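Local coordinates for lipopolysaccharide biosynthesis protein wbpB (Thermus thermophilus, PDB 3O9Z) that is an NAD-binding dehydrogenase that probably works in sugar biosynthesis, on the route to 2,3-diacetamido-2,3-dideoxy-D-mannuronic acid, and also binds 2-oxoglutarate, at residues A[103-107]-A[182-187]; A[186-190]-A[287-291]. All blocks are in the same frame, centred on the assembly; numbering follows the deposited sequence.

Both contacts are buried near the middle of the chain, and they share Ile186 and His187 of helix 186-196. Contact 1 joins the loop after strand 98-101 of the Rossmann fold to residues 182-187 of the C-terminal domain, and its chemistry is mixed: a lysine amine and a histidine face NAD and 2-oxoglutarate, with apolar packing beside them. Contact 2 lies behind that wall of the pocket, where helix 186-196 rests on helix 281-294; there the meeting is almost wholly apolar, with one water as a polar bridge. They touch directly as well, Thr182 lying against Ala291 and Leu105 against Ile288.

Contact 1 of 2, residues A[103-107]-A[182-187]; sequences KPLVL and TNIGIH. With NAD (nicotinamide-adenine-dinucleotide), chain E; AKG (2-oxoglutaric acid), chain F.
Bends at chi2 and chi3 (63°) fold the Lys103 chain back over Ile186 and carry its amine to the backbone of Asn183. There NZ donates to Asn183 O at 2.8 Å, meeting that oxygen nearly end-on to the carbonyl, with a C=O...N angle of 165°. The same nitrogen donates to O2D of the nicotinamide ribose and to the keto oxygen O5 of 2-oxoglutarate, so three acceptors, one from protein and two from ligands, fix its position. Lys103 and Pro104 belong to the Glu-Lys-Pro motif of the Gfo/Idh/MocA family, which follows a strand of the Rossmann fold. His187 converges on O5 from another direction: its NE2 donates to AKG O5 at 2.8 Å, with the ligand oxygen at the ring edge and a bond bent to 145°. The keto group is thus held by two donors. One bond back from the amine, Lys103 CE lies only 3.4 Å from Ile186 CG2, tighter than usual for two carbons, as the two side chains run past each other in opposite directions. With an alanine here, the keto oxygen would probably keep just His187 of these two donors, and Asn183 O and the ribose O2D would lose the amine that joins them. Further along the loop the contact turns apolar. Pro104, which follows a cis peptide bond, sets CG 3.7 Å from Thr182 CG2, and Leu107 CD2 reaches the same methyl. Thr182 OG1 turns elsewhere, to Arg295 and Gly178 O, while the Asn183 amide binds Tyr166 and Asn82. The loop runs from strand 98-101 to helix 109-122, with Leu105 against helix 281-294; facing it, helices 180-183 and 186-196 approach strand 152-160, which Ile184 and His187 touch.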
ATOM      1  N   LYS A 103       1.527  12.999  19.944  1.00 12.20           N
ATOM      2  CA  LYS A 103       1.978  14.306  19.457  1.00 11.19           C
ATOM      3  C   LYS A 103       2.330  14.250  17.970  1.00 12.47           C
ATOM      4  O   LYS A 103       2.618  13.167  17.426  1.00 13.13           O
ATOM      5  CB  LYS A 103       3.141  14.861  20.301  1.00 14.43           C
ATOM      6  CG  LYS A 103       4.267  13.873  20.659  1.00 12.98           C
ATOM      7  CD  LYS A 103       4.987  13.163  19.484  1.00 13.36           C
ATOM      8  CE  LYS A 103       5.726  14.114  18.548  1.00 14.34           C
ATOM      9  NZ  LYS A 103       6.355  13.225  17.477  1.00 14.63           N
ATOM     10  N   PRO A 104       2.268  15.380  17.281  1.00 12.63           N
ATOM     11  CA  PRO A 104       1.575  16.634  17.680  1.00 11.72           C
ATOM     12  C   PRO A 104       0.089  16.302  17.716  1.00 15.49           C
ATOM     13  O   PRO A 104      -0.380  15.523  16.889  1.00 14.53           O
ATOM     14  CB  PRO A 104       1.873  17.593  16.515  1.00 14.71           C
ATOM     15  CG  PRO A 104       2.010  16.639  15.297  1.00 15.38           C
ATOM     16  CD  PRO A 104       2.719  15.434  15.883  1.00 13.86           C
ATOM     17  N   LEU A 105      -0.673  16.880  18.642  1.00 14.60           N
ATOM     18  CA  LEU A 105      -2.106  16.554  18.724  1.00 13.84           C
ATOM     19  C   LEU A 105      -2.806  16.686  17.370  1.00 15.26           C
ATOM     20  O   LEU A 105      -3.536  15.761  16.949  1.00 15.09           O
ATOM     21  CB  LEU A 105      -2.746  17.491  19.799  1.00 13.34           C
ATOM     22  CG  LEU A 105      -4.220  17.210  20.183  1.00 15.99           C
ATOM     23  CD1 LEU A 105      -4.386  15.729  20.454  1.00 22.88           C
ATOM     24  CD2 LEU A 105      -4.551  18.023  21.453  1.00 18.22           C
ATOM     25  N   VAL A 106      -2.631  17.812  16.682  1.00 12.03           N
ATOM     26  CA  VAL A 106      -3.023  18.005  15.302  1.00 11.85           C
ATOM     27  C   VAL A 106      -1.969  18.873  14.619  1.00 11.69           C
ATOM     28  O   VAL A 106      -1.018  19.311  15.297  1.00 13.87           O
ATOM     29  CB  VAL A 106      -4.424  18.640  15.116  1.00 12.05           C
ATOM     30  CG1 VAL A 106      -5.518  17.774  15.787  1.00 15.73           C
ATOM     31  CG2 VAL A 106      -4.444  20.089  15.748  1.00 14.80           C
ATOM     32  N   LEU A 107      -2.112  19.102  13.329  1.00 11.11           N
ATOM     33  CA  LEU A 107      -1.118  19.851  12.551  1.00 12.42           C
ATOM     34  C   LEU A 107      -1.371  21.347  12.573  1.00 13.43           C
ATOM     35  O   LEU A 107      -0.449  22.137  12.442  1.00 13.44           O
ATOM     36  CB  LEU A 107      -1.000  19.354  11.101  1.00 13.45           C
ATOM     37  CG  LEU A 107      -0.374  17.956  10.945  1.00 12.79           C
ATOM     38  CD1 LEU A 107      -0.322  17.649   9.423  1.00 14.73           C
ATOM     39  CD2 LEU A 107       1.004  18.067  11.649  1.00 15.50           C
ATOM     40  N   THR A 182       7.764  20.337  13.428  1.00 12.93           N
ATOM     41  CA  THR A 182       6.548  19.808  14.036  1.00 13.27           C
ATOM     42  C   THR A 182       6.784  18.379  14.530  1.00 13.71           C
ATOM     43  O   THR A 182       6.567  18.057  15.694  1.00 15.19           O
ATOM     44  CB  THR A 182       5.414  19.792  13.025  1.00 13.14           C
ATOM     45  OG1 THR A 182       5.048  21.139  12.681  1.00 14.67           O
ATOM     46  CG2 THR A 182       4.162  19.118  13.603  1.00 14.83           C
ATOM     47  N   ASN A 183       7.194  17.512  13.609  1.00 12.63           N
ATOM     48  CA  ASN A 183       7.255  16.096  13.922  1.00 12.65           C
ATOM     49  C   ASN A 183       8.188  15.807  15.067  1.00 14.03           C
ATOM     50  O   ASN A 183       7.814  15.022  15.914  1.00 15.82           O
ATOM     51  CB  ASN A 183       7.669  15.287  12.696  1.00 11.40           C
ATOM     52  CG  ASN A 183       7.515  13.810  12.927  1.00 14.25           C
ATOM     53  OD1 ASN A 183       6.451  13.364  13.357  1.00 13.84           O
ATOM     54  ND2 ASN A 183       8.597  13.040  12.733  1.00 12.63           N
ATOM     55  N   ILE A 184       9.372  16.425  15.086  1.00 12.31           N
ATOM     56  CA  ILE A 184      10.262  16.209  16.209  1.00 14.12           C
ATOM     57  C   ILE A 184      10.167  17.411  17.149  1.00 14.11           C
ATOM     58  O   ILE A 184      10.058  17.237  18.340  1.00 13.57           O
ATOM     59  CB  ILE A 184      11.694  16.023  15.715  1.00 13.18           C
ATOM     60  CG1 ILE A 184      11.771  14.886  14.690  1.00 15.96           C
ATOM     61  CG2 ILE A 184      12.606  15.723  16.917  1.00 15.63           C
ATOM     62  CD1 ILE A 184      11.403  13.487  15.190  1.00 16.78           C
ATOM     63  N   GLY A 185      10.183  18.610  16.601  1.00 12.60           N
ATOM     64  CA  GLY A 185      10.256  19.827  17.438  1.00 12.29           C
ATOM     65  C   GLY A 185       9.086  20.080  18.346  1.00 13.03           C
ATOM     66  O   GLY A 185       9.265  20.754  19.373  1.00 13.25           O
ATOM     67  N   ILE A 186       7.925  19.475  18.076  1.00 12.94           N
ATOM     68  CA  ILE A 186       6.776  19.803  18.932  1.00 12.61           C
ATOM     69  C   ILE A 186       7.060  19.515  20.394  1.00 12.13           C
ATOM     70  O   ILE A 186       6.536  20.194  21.291  1.00 11.64           O
ATOM     71  CB  ILE A 186       5.520  19.064  18.451  1.00 10.93           C
ATOM     72  CG1 ILE A 186       4.274  19.666  19.136  1.00 12.99           C
ATOM     73  CG2 ILE A 186       5.587  17.534  18.672  1.00 13.55           C
ATOM     74  CD1 ILE A 186       3.882  20.963  18.496  1.00 17.06           C
ATOM     75  N   HIS A 187       7.870  18.498  20.695  1.00 12.18           N
ATOM     76  CA  HIS A 187       8.217  18.178  22.063  1.00 12.81           C
ATOM     77  C   HIS A 187       8.786  19.402  22.757  1.00 12.47           C
ATOM     78  O   HIS A 187       8.368  19.704  23.879  1.00 13.69           O
ATOM     79  CB  HIS A 187       9.257  17.053  22.100  1.00 13.40           C
ATOM     80  CG  HIS A 187       8.695  15.678  21.926  1.00 16.07           C
ATOM     81  ND1 HIS A 187       7.883  15.072  22.863  1.00 15.43           N
ATOM     82  CD2 HIS A 187       8.880  14.775  20.934  1.00 16.24           C
ATOM     83  CE1 HIS A 187       7.589  13.849  22.454  1.00 17.37           C
ATOM     84  NE2 HIS A 187       8.156  13.655  21.276  1.00 16.75           N
TER
HETATM   85  PA  NAD E 311       5.329   4.497  12.105  1.00 11.84           P
HETATM   86  O1A NAD E 311       6.259   3.513  12.710  1.00 11.46           O
HETATM   87  O2A NAD E 311       5.473   4.977  10.653  1.00 12.36           O
HETATM   88  O5B NAD E 311       3.936   3.788  12.331  1.00 12.69           O
HETATM   89  C5B NAD E 311       2.839   4.459  11.775  1.00 15.17           C
HETATM   90  C4B NAD E 311       1.664   3.455  11.679  1.00 12.36           C
HETATM   91  O4B NAD E 311       0.440   4.130  11.288  1.00 11.61           O
HETATM   92  C3B NAD E 311       1.965   2.454  10.529  1.00 10.34           C
HETATM   93  O3B NAD E 311       1.909   1.089  10.992  1.00 12.53           O
HETATM   94  C2B NAD E 311       0.925   2.780   9.444  1.00 11.97           C
HETATM   95  O2B NAD E 311       0.506   1.659   8.653  1.00 13.43           O
HETATM   96  C1B NAD E 311      -0.229   3.239  10.385  1.00 11.39           C
HETATM   97  N9A NAD E 311      -1.248   4.006   9.622  1.00 11.89           N
HETATM   98  C8A NAD E 311      -1.245   4.672   8.434  1.00 11.69           C
HETATM   99  N7A NAD E 311      -2.454   5.159   8.162  1.00 13.80           N
HETATM  100  C5A NAD E 311      -3.303   4.729   9.152  1.00 10.43           C
HETATM  101  C6A NAD E 311      -4.714   4.882   9.427  1.00 10.47           C
HETATM  102  N6A NAD E 311      -5.519   5.549   8.543  1.00 14.66           N
HETATM  103  N1A NAD E 311      -5.087   4.301  10.561  1.00 11.88           N
HETATM  104  C2A NAD E 311      -4.384   3.629  11.462  1.00 11.41           C
HETATM  105  N3A NAD E 311      -3.062   3.448  11.211  1.00 13.38           N
HETATM  106  C4A NAD E 311      -2.561   4.016  10.108  1.00 12.47           C
HETATM  107  O3  NAD E 311       5.315   5.810  13.019  1.00 10.71           O
HETATM  108  PN  NAD E 311       5.489   6.013  14.559  1.00 12.08           P
HETATM  109  O1N NAD E 311       6.932   6.434  14.836  1.00 12.81           O
HETATM  110  O2N NAD E 311       4.915   4.843  15.309  1.00 13.82           O
HETATM  111  O5D NAD E 311       4.693   7.371  14.830  1.00 10.75           O
HETATM  112  C5D NAD E 311       3.324   7.173  15.080  1.00 11.51           C
HETATM  113  C4D NAD E 311       2.836   8.451  15.786  1.00 10.98           C
HETATM  114  O4D NAD E 311       3.463   8.428  17.088  1.00 12.18           O
HETATM  115  C3D NAD E 311       3.201   9.781  15.112  1.00 12.28           C
HETATM  116  O3D NAD E 311       2.131  10.716  15.463  1.00 12.88           O
HETATM  117  C2D NAD E 311       4.452  10.190  15.907  1.00 12.04           C
HETATM  118  O2D NAD E 311       4.620  11.598  15.965  1.00 13.63           O
HETATM  119  C1D NAD E 311       4.258   9.607  17.312  1.00 13.46           C
HETATM  120  N1N NAD E 311       5.517   9.317  17.997  1.00 12.41           N
HETATM  121  C2N NAD E 311       5.690   9.734  19.233  1.00 13.84           C
HETATM  122  C3N NAD E 311       6.824   9.507  19.987  1.00 15.37           C
HETATM  123  C7N NAD E 311       6.861  10.118  21.328  1.00 18.35           C
HETATM  124  O7N NAD E 311       5.817  10.417  21.947  1.00 19.80           O
HETATM  125  N7N NAD E 311       8.076  10.191  21.858  1.00 18.69           N
HETATM  126  C4N NAD E 311       7.845   8.756  19.389  1.00 18.08           C
HETATM  127  C5N NAD E 311       7.596   8.253  18.112  1.00 16.09           C
HETATM  128  C6N NAD E 311       6.421   8.517  17.412  1.00 13.61           C
HETATM  129  C1  AKG F 312       9.312  10.971  17.171  1.00 18.98           C
HETATM  130  O1  AKG F 312      10.247  10.313  16.645  1.00 17.27           O
HETATM  131  O2  AKG F 312       8.254  11.189  16.570  1.00 17.74           O
HETATM  132  C2  AKG F 312       9.353  11.420  18.546  1.00 21.25           C
HETATM  133  O5  AKG F 312       8.396  12.048  18.992  1.00 16.24           O
HETATM  134  C3  AKG F 312      10.560  11.148  19.405  1.00 17.38           C
HETATM  135  C4  AKG F 312      11.469  12.374  19.328  1.00 18.14           C
HETATM  136  C5  AKG F 312      12.812  12.177  20.003  1.00 16.67           C
HETATM  137  O3  AKG F 312      13.461  11.138  19.779  1.00 17.36           O
HETATM  138  O4  AKG F 312      13.238  13.048  20.765  1.00 17.20           O

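Contact 2 of 2, residues A[186-190]-A[287-291]. With AKG (2-oxoglutaric acid), chain F; NAD (nicotinamide-adenine-dinucleotide), chain E.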
ATOM      1  N   ILE A 186       7.925  19.475  18.076  1.00 12.94           N
ATOM      2  CA  ILE A 186       6.776  19.803  18.932  1.00 12.61           C
ATOM      3  C   ILE A 186       7.060  19.515  20.394  1.00 12.13           C
ATOM      4  O   ILE A 186       6.536  20.194  21.291  1.00 11.64           O
ATOM      5  CB  ILE A 186       5.520  19.064  18.451  1.00 10.93           C
ATOM      6  CG1 ILE A 186       4.274  19.666  19.136  1.00 12.99           C
ATOM      7  CG2 ILE A 186       5.587  17.534  18.672  1.00 13.55           C
ATOM      8  CD1 ILE A 186       3.882  20.963  18.496  1.00 17.06           C
ATOM      9  N   HIS A 187       7.870  18.498  20.695  1.00 12.18           N
ATOM     10  CA  HIS A 187       8.217  18.178  22.063  1.00 12.81           C
ATOM     11  C   HIS A 187       8.786  19.402  22.757  1.00 12.47           C
ATOM     12  O   HIS A 187       8.368  19.704  23.879  1.00 13.69           O
ATOM     13  CB  HIS A 187       9.257  17.053  22.100  1.00 13.40           C
ATOM     14  CG  HIS A 187       8.695  15.678  21.926  1.00 16.07           C
ATOM     15  ND1 HIS A 187       7.883  15.072  22.863  1.00 15.43           N
ATOM     16  CD2 HIS A 187       8.880  14.775  20.934  1.00 16.24           C
ATOM     17  CE1 HIS A 187       7.589  13.849  22.454  1.00 17.37           C
ATOM     18  NE2 HIS A 187       8.156  13.655  21.276  1.00 16.75           N
ATOM     19  N   PHE A 188       9.777  20.016  22.144  1.00 12.78           N
ATOM     20  CA  PHE A 188      10.399  21.139  22.834  1.00 13.81           C
ATOM     21  C   PHE A 188       9.618  22.441  22.687  1.00 13.98           C
ATOM     22  O   PHE A 188       9.679  23.243  23.639  1.00 13.11           O
ATOM     23  CB  PHE A 188      11.909  21.272  22.550  1.00 12.88           C
ATOM     24  CG  PHE A 188      12.264  21.846  21.207  1.00 13.22           C
ATOM     25  CD1 PHE A 188      12.690  21.020  20.191  1.00 15.12           C
ATOM     26  CD2 PHE A 188      12.230  23.221  20.991  1.00 16.97           C
ATOM     27  CE1 PHE A 188      13.023  21.525  18.961  1.00 16.84           C
ATOM     28  CE2 PHE A 188      12.566  23.728  19.758  1.00 16.62           C
ATOM     29  CZ  PHE A 188      12.953  22.865  18.752  1.00 15.16           C
ATOM     30  N   PHE A 189       8.924  22.682  21.570  1.00 11.84           N
ATOM     31  CA  PHE A 189       8.069  23.878  21.498  1.00 12.92           C
ATOM     32  C   PHE A 189       7.043  23.775  22.628  1.00 13.33           C
ATOM     33  O   PHE A 189       6.717  24.780  23.295  1.00 14.00           O
ATOM     34  CB  PHE A 189       7.484  24.148  20.108  1.00 12.18           C
ATOM     35  CG  PHE A 189       8.535  24.515  19.106  1.00 12.01           C
ATOM     36  CD1 PHE A 189       9.291  25.675  19.245  1.00 11.97           C
ATOM     37  CD2 PHE A 189       8.777  23.700  18.018  1.00 14.48           C
ATOM     38  CE1 PHE A 189      10.273  25.977  18.323  1.00 13.85           C
ATOM     39  CE2 PHE A 189       9.727  24.034  17.083  1.00 15.32           C
ATOM     40  CZ  PHE A 189      10.513  25.143  17.249  1.00 15.14           C
ATOM     41  N   ASP A 190       6.498  22.578  22.841  1.00 12.41           N
ATOM     42  CA  ASP A 190       5.537  22.390  23.907  1.00 13.11           C
ATOM     43  C   ASP A 190       6.143  22.536  25.298  1.00 13.32           C
ATOM     44  O   ASP A 190       5.537  23.179  26.181  1.00 13.69           O
ATOM     45  CB  ASP A 190       4.813  21.053  23.725  1.00 12.92           C
ATOM     46  CG  ASP A 190       3.761  20.863  24.778  1.00 13.39           C
ATOM     47  OD1 ASP A 190       2.660  21.433  24.577  1.00 16.34           O
ATOM     48  OD2 ASP A 190       4.109  20.234  25.798  1.00 14.43           O
ATOM     49  N   ALA A 287       2.002  25.272  21.279  1.00 15.26           N
ATOM     50  CA  ALA A 287       3.120  24.706  20.519  1.00 14.01           C
ATOM     51  C   ALA A 287       2.748  24.347  19.096  1.00 12.75           C
ATOM     52  O   ALA A 287       3.528  24.524  18.193  1.00 14.41           O
ATOM     53  CB  ALA A 287       3.635  23.466  21.244  1.00 16.86           C
ATOM     54  N   ILE A 288       1.475  23.965  18.916  1.00 13.78           N
ATOM     55  CA  ILE A 288       0.989  23.792  17.549  1.00 15.50           C
ATOM     56  C   ILE A 288       0.941  25.067  16.685  1.00 11.65           C
ATOM     57  O   ILE A 288       1.302  25.099  15.524  1.00 14.68           O
ATOM     58  CB  ILE A 288      -0.376  23.045  17.588  1.00 13.49           C
ATOM     59  CG1 ILE A 288      -0.125  21.568  17.968  1.00 15.26           C
ATOM     60  CG2 ILE A 288      -1.075  23.098  16.240  1.00 15.28           C
ATOM     61  CD1 ILE A 288      -1.345  20.899  18.505  1.00 19.49           C
ATOM     62  N   ARG A 289       0.604  26.171  17.362  1.00 15.38           N
ATOM     63  CA  ARG A 289       0.603  27.459  16.682  1.00 16.29           C
ATOM     64  C   ARG A 289       2.019  27.872  16.260  1.00 12.07           C
ATOM     65  O   ARG A 289       2.251  28.276  15.136  1.00 15.91           O
ATOM     66  CB  ARG A 289      -0.033  28.511  17.595  1.00 16.47           C
ATOM     67  CG  ARG A 289      -0.069  29.864  16.938  1.00 17.08           C
ATOM     68  CD  ARG A 289      -0.540  30.927  17.948  1.00 18.72           C
ATOM     69  NE  ARG A 289       0.490  31.291  18.941  1.00 16.87           N
ATOM     70  CZ  ARG A 289       1.358  32.277  18.769  1.00 19.75           C
ATOM     71  NH1 ARG A 289       1.376  32.979  17.641  1.00 20.74           N
ATOM     72  NH2 ARG A 289       2.263  32.480  19.718  1.00 20.89           N
ATOM     73  N   VAL A 290       2.982  27.670  17.165  1.00 15.50           N
ATOM     74  CA  VAL A 290       4.376  27.946  16.844  1.00 16.48           C
ATOM     75  C   VAL A 290       4.948  27.081  15.718  1.00 14.08           C
ATOM     76  O   VAL A 290       5.519  27.547  14.724  1.00 14.81           O
ATOM     77  CB  VAL A 290       5.266  27.767  18.087  1.00 20.00           C
ATOM     78  CG1 VAL A 290       6.730  27.970  17.728  1.00 20.00           C
ATOM     79  CG2 VAL A 290       4.842  28.727  19.189  1.00 20.00           C
ATOM     80  N   ALA A 291       4.698  25.777  15.847  1.00 14.26           N
ATOM     81  CA  ALA A 291       5.173  24.881  14.819  1.00 16.21           C
ATOM     82  C   ALA A 291       4.563  25.154  13.451  1.00 14.74           C
ATOM     83  O   ALA A 291       5.234  25.095  12.396  1.00 14.99           O
ATOM     84  CB  ALA A 291       4.968  23.425  15.245  1.00 17.48           C
TER
HETATM   85  C1  AKG F 312       9.312  10.971  17.171  1.00 18.98           C
HETATM   86  O1  AKG F 312      10.247  10.313  16.645  1.00 17.27           O
HETATM   87  O2  AKG F 312       8.254  11.189  16.570  1.00 17.74           O
HETATM   88  C2  AKG F 312       9.353  11.420  18.546  1.00 21.25           C
HETATM   89  O5  AKG F 312       8.396  12.048  18.992  1.00 16.24           O
HETATM   90  C3  AKG F 312      10.560  11.148  19.405  1.00 17.38           C
HETATM   91  C4  AKG F 312      11.469  12.374  19.328  1.00 18.14           C
HETATM   92  C5  AKG F 312      12.812  12.177  20.003  1.00 16.67           C
HETATM   93  O3  AKG F 312      13.461  11.138  19.779  1.00 17.36           O
HETATM   94  O4  AKG F 312      13.238  13.048  20.765  1.00 17.20           O
HETATM   95  PA  NAD E 311       5.329   4.497  12.105  1.00 11.84           P
HETATM   96  O1A NAD E 311       6.259   3.513  12.710  1.00 11.46           O
HETATM   97  O2A NAD E 311       5.473   4.977  10.653  1.00 12.36           O
HETATM   98  O5B NAD E 311       3.936   3.788  12.331  1.00 12.69           O
HETATM   99  C5B NAD E 311       2.839   4.459  11.775  1.00 15.17           C
HETATM  100  C4B NAD E 311       1.664   3.455  11.679  1.00 12.36           C
HETATM  101  O4B NAD E 311       0.440   4.130  11.288  1.00 11.61           O
HETATM  102  C3B NAD E 311       1.965   2.454  10.529  1.00 10.34           C
HETATM  103  O3B NAD E 311       1.909   1.089  10.992  1.00 12.53           O
HETATM  104  C2B NAD E 311       0.925   2.780   9.444  1.00 11.97           C
HETATM  105  O2B NAD E 311       0.506   1.659   8.653  1.00 13.43           O
HETATM  106  C1B NAD E 311      -0.229   3.239  10.385  1.00 11.39           C
HETATM  107  N9A NAD E 311      -1.248   4.006   9.622  1.00 11.89           N
HETATM  108  C8A NAD E 311      -1.245   4.672   8.434  1.00 11.69           C
HETATM  109  N7A NAD E 311      -2.454   5.159   8.162  1.00 13.80           N
HETATM  110  C5A NAD E 311      -3.303   4.729   9.152  1.00 10.43           C
HETATM  111  C6A NAD E 311      -4.714   4.882   9.427  1.00 10.47           C
HETATM  112  N6A NAD E 311      -5.519   5.549   8.543  1.00 14.66           N
HETATM  113  N1A NAD E 311      -5.087   4.301  10.561  1.00 11.88           N
HETATM  114  C2A NAD E 311      -4.384   3.629  11.462  1.00 11.41           C
HETATM  115  N3A NAD E 311      -3.062   3.448  11.211  1.00 13.38           N
HETATM  116  C4A NAD E 311      -2.561   4.016  10.108  1.00 12.47           C
HETATM  117  O3  NAD E 311       5.315   5.810  13.019  1.00 10.71           O
HETATM  118  PN  NAD E 311       5.489   6.013  14.559  1.00 12.08           P
HETATM  119  O1N NAD E 311       6.932   6.434  14.836  1.00 12.81           O
HETATM  120  O2N NAD E 311       4.915   4.843  15.309  1.00 13.82           O
HETATM  121  O5D NAD E 311       4.693   7.371  14.830  1.00 10.75           O
HETATM  122  C5D NAD E 311       3.324   7.173  15.080  1.00 11.51           C
HETATM  123  C4D NAD E 311       2.836   8.451  15.786  1.00 10.98           C
HETATM  124  O4D NAD E 311       3.463   8.428  17.088  1.00 12.18           O
HETATM  125  C3D NAD E 311       3.201   9.781  15.112  1.00 12.28           C
HETATM  126  O3D NAD E 311       2.131  10.716  15.463  1.00 12.88           O
HETATM  127  C2D NAD E 311       4.452  10.190  15.907  1.00 12.04           C
HETATM  128  O2D NAD E 311       4.620  11.598  15.965  1.00 13.63           O
HETATM  129  C1D NAD E 311       4.258   9.607  17.312  1.00 13.46           C
HETATM  130  N1N NAD E 311       5.517   9.317  17.997  1.00 12.41           N
HETATM  131  C2N NAD E 311       5.690   9.734  19.233  1.00 13.84           C
HETATM  132  C3N NAD E 311       6.824   9.507  19.987  1.00 15.37           C
HETATM  133  C7N NAD E 311       6.861  10.118  21.328  1.00 18.35           C
HETATM  134  O7N NAD E 311       5.817  10.417  21.947  1.00 19.80           O
HETATM  135  N7N NAD E 311       8.076  10.191  21.858  1.00 18.69           N
HETATM  136  C4N NAD E 311       7.845   8.756  19.389  1.00 18.08           C
HETATM  137  C5N NAD E 311       7.596   8.253  18.112  1.00 16.09           C
HETATM  138  C6N NAD E 311       6.421   8.517  17.412  1.00 13.61           C
HETATM  139  O   HOH W   1       1.592  23.948  23.865  1.00 16.88           O
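Ala287 brings no more than a methyl and yet sits at the centre of the contact, its CB pressed against the backbone of the opposite helix, 3.4 Å from Asp190 N. With only a methyl at that point, the CA atoms of Asp190 and Ala287 come within 4.8 Å, although the local axes keep 8.9 Å apart and run at 122° to each other. Phe189 and Asp190 meet this methyl with their own CB atoms. The CG1 branch of Ile186, with chi2 at 78°, brings CD1 to the helix backbone at Ala287 O, 3.6 Å away, and also touches the side chains of Ile288 and Ala291. One turn further along, Val290 places CG1 over one face of the Phe189 ring, a CH-pi contact 4.2 Å from the ring centroid and nearest to CD1. No direct hydrogen bond links the two helices. Instead a water donates to Asp190 OD1 and accepts from Ala287 N at 2.9 Å, tying a carboxylate to a backbone amide. The other carboxylate oxygen, OD2, forms a salt bridge with Arg133, so the group is held at both oxygens, which would favour its charged form. The CB of His187 is turned away from this interface, and its ring meets 2-oxoglutarate instead, so one helix serves the pocket on one side and interhelical packing on another. Phe189 also meets Trp225 edge-to-face and rests on Ala181, Phe188 packs on Leu156 of strand 152-160, and Ala291 reaches Thr182 of helix 180-183, which places helix 186-196 between helix 281-294 and the sheet of the C-terminal domain.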